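Local coordinates for SAM-dependent methyltransferase (Pyrococcus horikoshii, PDB 1WZN), which probably transfers the methyl group of S-adenosyl-L-methionine to an acceptor and binds S-adenosyl-L-homocysteine, at residues E41-L46 and E105-T110; M171-V176 and R184-V189; K227-L232 and W244-A249. All coordinates share one frame; numbering follows the deposited sequence.

Contact 1: E41-L46 and E105-T110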
# COMPACT_ATOMS: atom_id res chain seq x y z
N GLU A 41 -16.66 1.07 48.36
CA GLU A 41 -15.21 1.15 48.49
C GLU A 41 -14.66 -0.13 47.86
O GLU A 41 -15.20 -1.21 48.08
CB GLU A 41 -14.81 1.23 49.96
CG GLU A 41 -13.30 1.17 50.19
CD GLU A 41 -12.91 1.39 51.64
OE1 GLU A 41 -13.54 0.78 52.53
OE2 GLU A 41 -11.96 2.16 51.88
N VAL A 42 -13.61 0.00 47.07
CA VAL A 42 -13.03 -1.16 46.42
C VAL A 42 -11.78 -1.62 47.15
O VAL A 42 -10.80 -0.89 47.25
CB VAL A 42 -12.68 -0.87 44.94
CG1 VAL A 42 -11.93 -2.05 44.33
CG2 VAL A 42 -13.96 -0.59 44.16
N ARG A 43 -11.83 -2.85 47.66
CA ARG A 43 -10.71 -3.45 48.39
C ARG A 43 -10.32 -4.81 47.83
O ARG A 43 -9.13 -5.08 47.63
CB ARG A 43 -11.08 -3.62 49.87
CG ARG A 43 -11.31 -2.31 50.63
CD ARG A 43 -11.87 -2.60 52.01
NE ARG A 43 -12.06 -1.39 52.81
CZ ARG A 43 -11.06 -0.66 53.30
NH1 ARG A 43 -9.80 -1.01 53.07
NH2 ARG A 43 -11.33 0.42 54.02
N ARG A 44 -11.31 -5.67 47.59
CA ARG A 44 -11.07 -7.02 47.09
C ARG A 44 -11.42 -7.11 45.60
O ARG A 44 -12.55 -6.82 45.19
CB ARG A 44 -11.89 -8.02 47.90
CG ARG A 44 -11.58 -9.50 47.65
CD ARG A 44 -12.26 -10.35 48.74
NE ARG A 44 -12.51 -11.75 48.36
CZ ARG A 44 -11.61 -12.72 48.37
NH1 ARG A 44 -10.36 -12.48 48.74
NH2 ARG A 44 -11.96 -13.96 48.04
N VAL A 45 -10.43 -7.51 44.80
CA VAL A 45 -10.57 -7.59 43.35
C VAL A 45 -10.31 -8.99 42.81
O VAL A 45 -9.38 -9.66 43.24
CB VAL A 45 -9.57 -6.64 42.66
CG1 VAL A 45 -9.76 -6.66 41.15
CG2 VAL A 45 -9.74 -5.22 43.20
N LEU A 46 -11.14 -9.42 41.86
CA LEU A 46 -10.98 -10.71 41.21
C LEU A 46 -10.45 -10.38 39.82
O LEU A 46 -11.14 -9.69 39.06
CB LEU A 46 -12.33 -11.43 41.07
CG LEU A 46 -12.34 -12.70 40.20
CD1 LEU A 46 -11.43 -13.75 40.80
CD2 LEU A 46 -13.76 -13.25 40.09
N GLU A 105 -19.04 -11.45 46.28
CA GLU A 105 -17.94 -11.35 47.23
C GLU A 105 -16.75 -10.51 46.80
O GLU A 105 -15.75 -10.44 47.51
CB GLU A 105 -17.49 -12.75 47.64
CG GLU A 105 -16.90 -13.59 46.51
CD GLU A 105 -16.64 -15.01 46.96
OE1 GLU A 105 -17.57 -15.85 46.91
OE2 GLU A 105 -15.50 -15.29 47.38
N PHE A 106 -16.84 -9.86 45.64
CA PHE A 106 -15.76 -9.01 45.16
C PHE A 106 -16.26 -7.60 44.93
O PHE A 106 -17.39 -7.40 44.46
CB PHE A 106 -15.17 -9.57 43.86
CG PHE A 106 -14.33 -10.79 44.06
CD1 PHE A 106 -13.04 -10.69 44.59
CD2 PHE A 106 -14.83 -12.05 43.77
CE1 PHE A 106 -12.27 -11.82 44.82
CE2 PHE A 106 -14.06 -13.20 44.00
CZ PHE A 106 -12.78 -13.08 44.53
N ASP A 107 -15.44 -6.61 45.28
CA ASP A 107 -15.81 -5.21 45.09
C ASP A 107 -15.64 -4.85 43.63
O ASP A 107 -16.29 -3.93 43.12
CB ASP A 107 -14.93 -4.29 45.93
CG ASP A 107 -15.03 -4.59 47.41
OD1 ASP A 107 -16.16 -4.70 47.91
OD2 ASP A 107 -13.97 -4.70 48.06
N ALA A 108 -14.74 -5.55 42.96
CA ALA A 108 -14.49 -5.31 41.54
C ALA A 108 -13.97 -6.58 40.88
O ALA A 108 -13.35 -7.43 41.53
CB ALA A 108 -13.48 -4.19 41.35
N VAL A 109 -14.25 -6.70 39.59
CA VAL A 109 -13.79 -7.85 38.81
C VAL A 109 -13.15 -7.23 37.58
O VAL A 109 -13.72 -6.32 36.98
CB VAL A 109 -14.97 -8.74 38.36
CG1 VAL A 109 -14.45 -9.87 37.47
CG2 VAL A 109 -15.68 -9.33 39.59
N THR A 110 -11.97 -7.71 37.22
CA THR A 110 -11.26 -7.18 36.06
C THR A 110 -10.86 -8.28 35.09
O THR A 110 -10.73 -9.45 35.46
CB THR A 110 -9.96 -6.43 36.47
OG1 THR A 110 -9.11 -7.32 37.21
CG2 THR A 110 -10.28 -5.22 37.34

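Contact 2: M171-V176 and R184-V189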
# COMPACT_ATOMS: atom_id res chain seq x y z
N MET A 171 6.97 -12.80 14.33
CA MET A 171 6.30 -12.42 13.10
C MET A 171 4.80 -12.64 13.28
O MET A 171 4.36 -13.76 13.53
CB MET A 171 6.82 -13.25 11.94
CG MET A 171 6.21 -12.91 10.60
SD MET A 171 7.17 -13.66 9.28
CE MET A 171 6.63 -15.36 9.40
N ASP A 172 4.03 -11.56 13.16
CA ASP A 172 2.59 -11.61 13.33
C ASP A 172 1.80 -11.35 12.06
O ASP A 172 2.17 -10.50 11.24
CB ASP A 172 2.13 -10.56 14.35
CG ASP A 172 2.80 -10.70 15.69
OD1 ASP A 172 3.03 -11.84 16.13
OD2 ASP A 172 3.08 -9.66 16.31
N TRP A 173 0.71 -12.09 11.89
CA TRP A 173 -0.15 -11.89 10.74
C TRP A 173 -1.55 -12.35 11.12
O TRP A 173 -1.71 -13.15 12.05
CB TRP A 173 0.38 -12.62 9.50
CG TRP A 173 0.17 -14.10 9.44
CD1 TRP A 173 -0.84 -14.76 8.79
CD2 TRP A 173 1.03 -15.11 9.97
NE1 TRP A 173 -0.65 -16.12 8.88
CE2 TRP A 173 0.49 -16.36 9.60
CE3 TRP A 173 2.22 -15.09 10.72
CZ2 TRP A 173 1.09 -17.58 9.96
CZ3 TRP A 173 2.81 -16.30 11.07
CH2 TRP A 173 2.24 -17.53 10.69
N ARG A 174 -2.55 -11.82 10.44
CA ARG A 174 -3.92 -12.18 10.75
C ARG A 174 -4.75 -12.52 9.52
O ARG A 174 -4.46 -12.07 8.41
CB ARG A 174 -4.61 -11.04 11.50
CG ARG A 174 -4.66 -9.74 10.73
CD ARG A 174 -5.70 -8.79 11.30
NE ARG A 174 -5.67 -7.48 10.64
CZ ARG A 174 -5.80 -7.28 9.33
NH1 ARG A 174 -5.97 -8.31 8.51
NH2 ARG A 174 -5.77 -6.05 8.84
N GLU A 175 -5.78 -13.32 9.75
CA GLU A 175 -6.71 -13.74 8.71
C GLU A 175 -8.08 -13.45 9.30
O GLU A 175 -8.48 -14.05 10.30
CB GLU A 175 -6.51 -15.22 8.41
CG GLU A 175 -5.28 -15.49 7.55
CD GLU A 175 -4.73 -16.90 7.70
OE1 GLU A 175 -5.53 -17.86 7.80
OE2 GLU A 175 -3.48 -17.06 7.70
N VAL A 176 -8.80 -12.51 8.69
CA VAL A 176 -10.11 -12.10 9.17
C VAL A 176 -11.28 -12.63 8.35
O VAL A 176 -11.21 -12.71 7.12
CB VAL A 176 -10.21 -10.57 9.22
CG1 VAL A 176 -11.56 -10.14 9.80
CG2 VAL A 176 -9.07 -10.00 10.05
N ARG A 184 -8.26 -14.77 12.97
CA ARG A 184 -7.29 -15.82 13.28
C ARG A 184 -5.99 -15.08 13.54
O ARG A 184 -5.42 -14.48 12.63
CB ARG A 184 -7.12 -16.77 12.09
CG ARG A 184 -8.36 -17.57 11.76
CD ARG A 184 -8.72 -18.51 12.89
NE ARG A 184 -7.62 -19.42 13.22
CZ ARG A 184 -7.72 -20.43 14.08
NH1 ARG A 184 -8.87 -20.68 14.69
NH2 ARG A 184 -6.67 -21.20 14.32
N PHE A 185 -5.55 -15.10 14.79
CA PHE A 185 -4.32 -14.43 15.17
C PHE A 185 -3.16 -15.41 15.14
O PHE A 185 -3.12 -16.38 15.89
CB PHE A 185 -4.44 -13.83 16.57
CG PHE A 185 -3.19 -13.16 17.04
CD1 PHE A 185 -2.63 -12.11 16.32
CD2 PHE A 185 -2.53 -13.61 18.19
CE1 PHE A 185 -1.45 -11.51 16.73
CE2 PHE A 185 -1.35 -13.01 18.61
CZ PHE A 185 -0.80 -11.96 17.87
N LYS A 186 -2.20 -15.13 14.26
CA LYS A 186 -1.06 -16.01 14.11
C LYS A 186 0.23 -15.29 14.44
O LYS A 186 0.44 -14.14 14.06
CB LYS A 186 -1.04 -16.57 12.69
CG LYS A 186 -2.33 -17.32 12.34
CD LYS A 186 -2.48 -17.58 10.86
CE LYS A 186 -3.81 -18.25 10.54
NZ LYS A 186 -3.93 -19.61 11.12
N ARG A 187 1.10 -15.97 15.17
CA ARG A 187 2.37 -15.41 15.57
C ARG A 187 3.45 -16.48 15.62
O ARG A 187 3.33 -17.46 16.35
CB ARG A 187 2.22 -14.73 16.94
CG ARG A 187 3.53 -14.45 17.67
CD ARG A 187 3.27 -13.69 18.96
NE ARG A 187 2.83 -12.32 18.69
CZ ARG A 187 2.30 -11.51 19.61
NH1 ARG A 187 2.14 -11.93 20.85
NH2 ARG A 187 1.96 -10.27 19.28
N LEU A 188 4.48 -16.31 14.81
CA LEU A 188 5.59 -17.24 14.80
C LEU A 188 6.66 -16.67 15.71
O LEU A 188 7.12 -15.54 15.50
CB LEU A 188 6.16 -17.39 13.38
CG LEU A 188 7.44 -18.23 13.29
CD1 LEU A 188 7.12 -19.70 13.63
CD2 LEU A 188 8.01 -18.12 11.89
N VAL A 189 7.03 -17.41 16.74
CA VAL A 189 8.07 -16.94 17.66
C VAL A 189 9.31 -17.81 17.47
O VAL A 189 9.27 -19.02 17.68
CB VAL A 189 7.60 -17.01 19.13
CG1 VAL A 189 8.73 -16.54 20.06
CG2 VAL A 189 6.37 -16.13 19.32

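Contact 3: K227-L232 and W244-A249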
# COMPACT_ATOMS: atom_id res chain seq x y z
N LYS A 227 -20.66 1.67 31.01
CA LYS A 227 -20.01 2.82 30.42
C LYS A 227 -18.93 2.35 29.46
O LYS A 227 -18.37 1.27 29.63
CB LYS A 227 -19.40 3.69 31.52
CG LYS A 227 -20.44 4.29 32.45
CD LYS A 227 -19.80 5.21 33.47
CE LYS A 227 -20.85 6.07 34.16
NZ LYS A 227 -21.89 6.58 33.21
N ILE A 228 -18.68 3.15 28.43
CA ILE A 228 -17.65 2.84 27.45
C ILE A 228 -16.69 4.01 27.49
O ILE A 228 -17.09 5.15 27.25
CB ILE A 228 -18.24 2.71 26.03
CG1 ILE A 228 -19.32 1.63 26.00
CG2 ILE A 228 -17.13 2.37 25.03
CD1 ILE A 228 -20.01 1.48 24.66
N TYR A 229 -15.43 3.73 27.81
CA TYR A 229 -14.41 4.77 27.87
C TYR A 229 -13.31 4.44 26.87
O TYR A 229 -13.25 3.33 26.35
CB TYR A 229 -13.78 4.86 29.27
CG TYR A 229 -14.72 5.23 30.39
CD1 TYR A 229 -15.66 6.25 30.24
CD2 TYR A 229 -14.64 4.58 31.63
CE1 TYR A 229 -16.49 6.63 31.29
CE2 TYR A 229 -15.47 4.95 32.69
CZ TYR A 229 -16.39 5.97 32.52
OH TYR A 229 -17.22 6.33 33.56
N GLY A 230 -12.44 5.41 26.62
CA GLY A 230 -11.35 5.17 25.69
C GLY A 230 -10.07 5.88 26.08
O GLY A 230 -10.10 6.91 26.77
N ASN A 231 -8.94 5.33 25.67
CA ASN A 231 -7.63 5.92 25.92
C ASN A 231 -7.34 6.46 27.33
O ASN A 231 -6.95 7.62 27.49
CB ASN A 231 -7.39 7.03 24.89
CG ASN A 231 -7.18 6.49 23.49
OD1 ASN A 231 -7.66 5.40 23.15
ND2 ASN A 231 -6.47 7.25 22.67
N LEU A 232 -7.54 5.62 28.33
CA LEU A 232 -7.27 5.97 29.73
C LEU A 232 -7.93 7.23 30.27
O LEU A 232 -7.35 7.94 31.08
CB LEU A 232 -5.76 6.05 29.96
CG LEU A 232 -4.98 4.80 29.54
CD1 LEU A 232 -3.51 4.98 29.90
CD2 LEU A 232 -5.55 3.57 30.24
N TRP A 244 -12.62 0.61 26.97
CA TRP A 244 -12.83 0.04 28.29
C TRP A 244 -14.32 -0.02 28.52
O TRP A 244 -15.03 0.97 28.32
CB TRP A 244 -12.21 0.91 29.37
CG TRP A 244 -10.74 1.00 29.30
CD1 TRP A 244 -10.00 1.81 28.49
CD2 TRP A 244 -9.80 0.24 30.07
NE1 TRP A 244 -8.66 1.60 28.70
CE2 TRP A 244 -8.51 0.64 29.67
CE3 TRP A 244 -9.94 -0.75 31.05
CZ2 TRP A 244 -7.35 0.08 30.22
CZ3 TRP A 244 -8.78 -1.30 31.60
CH2 TRP A 244 -7.51 -0.88 31.18
N ILE A 245 -14.80 -1.19 28.92
CA ILE A 245 -16.21 -1.36 29.25
C ILE A 245 -16.24 -1.45 30.77
O ILE A 245 -15.49 -2.22 31.37
CB ILE A 245 -16.80 -2.65 28.65
CG1 ILE A 245 -16.84 -2.54 27.12
CG2 ILE A 245 -18.19 -2.89 29.20
CD1 ILE A 245 -17.74 -1.44 26.60
N VAL A 246 -17.09 -0.63 31.39
CA VAL A 246 -17.22 -0.63 32.83
C VAL A 246 -18.66 -0.96 33.19
O VAL A 246 -19.59 -0.24 32.80
CB VAL A 246 -16.85 0.74 33.43
CG1 VAL A 246 -17.10 0.74 34.94
CG2 VAL A 246 -15.39 1.05 33.13
N GLY A 247 -18.85 -2.07 33.89
CA GLY A 247 -20.18 -2.47 34.30
C GLY A 247 -20.34 -2.19 35.78
O GLY A 247 -19.50 -2.60 36.58
N ILE A 248 -21.42 -1.50 36.14
CA ILE A 248 -21.66 -1.16 37.55
C ILE A 248 -22.88 -1.94 38.06
O ILE A 248 -23.98 -1.82 37.53
CB ILE A 248 -21.92 0.35 37.72
CG1 ILE A 248 -20.82 1.14 37.02
CG2 ILE A 248 -21.97 0.70 39.21
CD1 ILE A 248 -21.16 2.60 36.81
N ALA A 249 -22.66 -2.73 39.10
CA ALA A 249 -23.74 -3.52 39.68
C ALA A 249 -24.71 -2.63 40.46
O ALA A 249 -24.30 -1.64 41.06
CB ALA A 249 -23.17 -4.59 40.59

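Contact 1: E41-L46 and E105-T110
L46 lies against F106 and V109 where two neighbouring parallel strands of the Rossmann-like methyltransferase sheet, 44-48 and 106-111, run side by side. Backbone bonds set the register: L46 N gives to A108 O, and T110 N gives to L46 O at 2.8 Å. At the start of the pair, D107 N binds R44 O.

D107 does most of the side-chain bonding to the facing backbone. Its OD2 takes R43 N and R44 N, each at 2.9 Å and from opposite faces of the carboxylate, the R44 bond almost straight at 176°. Its other oxygen, OD1, pairs with R40, so the carboxylate ties down the turn leading into strand 44-48.

The apolar and flat groups centre on F106. L46 CB sits over the middle of the ring, 3.5 Å from the centroid of F106, while F106 CE1 lies over one face of the R44 guanidinium, toward its rim, the two planes 11° apart. An alanine in place of F106 would probably leave L46 CB without its aromatic floor and the R44 side chain freer to swing. R44 has CG anti to the backbone N (chi1 -170°) and an extended chain, which carries the guanidinium along to F106 CE1 and CZ; NH1 bridges to E65, and NH2 makes a long ion pair with E105 OE2 at 3.8 Å.

Contact 2: M171-V176 and R184-V189
The indole of W173 carries K186 on one face, across the antiparallel beta hairpin of strands 166-177 and 182-192: K186 CB stands over the six-membered ring, 3.6 Å from its centroid. At the indole's edge, close to the ring plane, is E175 OE2, which accepts W173 NE1 at 3.2 Å. The R187 guanidinium has the F185 ring atom CZ over one face, toward the rim, and the D172 carboxylate at its edge. W173, E175, K186 and L188 lie on one side of the sheet and D172, F185 and R187 on the other.

R187 grips D172 side-on, with D172 and R187 side by side and pointing the same way. R187 NE meets D172 OD1 at 2.6 Å on the syn side, and R187 NH2 reaches D172 OD2 at 3.2 Å from above the carboxylate plane, the two planes being 44° apart. W159 also donates to OD2 and R187 NH1 bonds Y16, so OD2 of D172 and NH1 of R187 each have a further partner.

Paired backbone bonds join M171 to L188, W173 to K186 and E175 to R184. On the W173 side, K186 runs across the indole and then bends at its last torsion (chi4 -65°), and NZ bonds D204 and N160 of a second subunit; V158 of that subunit packs on W173. Just before the bend's end, K186 CE lies against E175 OE2 at 3.1 Å.

Contact 3: K227-L232 and W244-A249
Both I228 and I245 set CG1 anti to the carbonyl carbon (chi1 -58° and -68°), and I245 then folds at chi2, -63°, which turns its CD1 in against I228 CG1 at 3.5 Å. The two side chains lie alongside each other, pointing the same way, and helix 212-219 packs over them through P212, R216 and V215.

On the other side of the strands lie K227, Y229, W244 and V246. V246 CG2 reaches CD2 and CE2 of the Y229 ring, both at 3.9 Å, approaching the ring obliquely. Beyond this, Y229 OH bonds D37. W244 meets Y229 mostly through the roots of the side chains, CB to CB at 4.3 Å, while L232 CD2 comes obliquely to the indole at W244 CZ2, 3.9 Å away, close to NE1. F29 of helix 23-36 turns edge-to-face to that indole and also packs on Y229 and L232. W244 NE1 is buried here without a polar partner, so packing, not a polar bond, probably fixes the indole.

Two pairs of backbone bonds hold the strands in step. K227 N gives to V246 O and V246 N to K227 O; Y229 N gives to W244 O at 2.8 Å, and W244 N returns to Y229 O. The result is the antiparallel hairpin that ends the seven-stranded sheet, with strand order 3-2-1-4-5-7-6, the signature of class I methyltransferases.

In the fold
Contacts 1 and 3 belong to one mixed sheet, with strand 139-146 between them: contact 1 is a parallel pair in the middle of the sheet, contact 3 the antiparallel edge at one end. Their centres are 16 Å apart and their nearest atoms about 7 Å. Contact 2 lies in a separate four-stranded antiparallel sheet, its centre 34 Å from that of contact 1 and 28 Å from that of contact 3. All three nevertheless lie near the bound S-adenosyl-L-homocysteine, without touching it through the side chains of T110, R187 and W244, which are about 8, 9 and 9 Å from it. Contact 2 alone of the three touches another subunit.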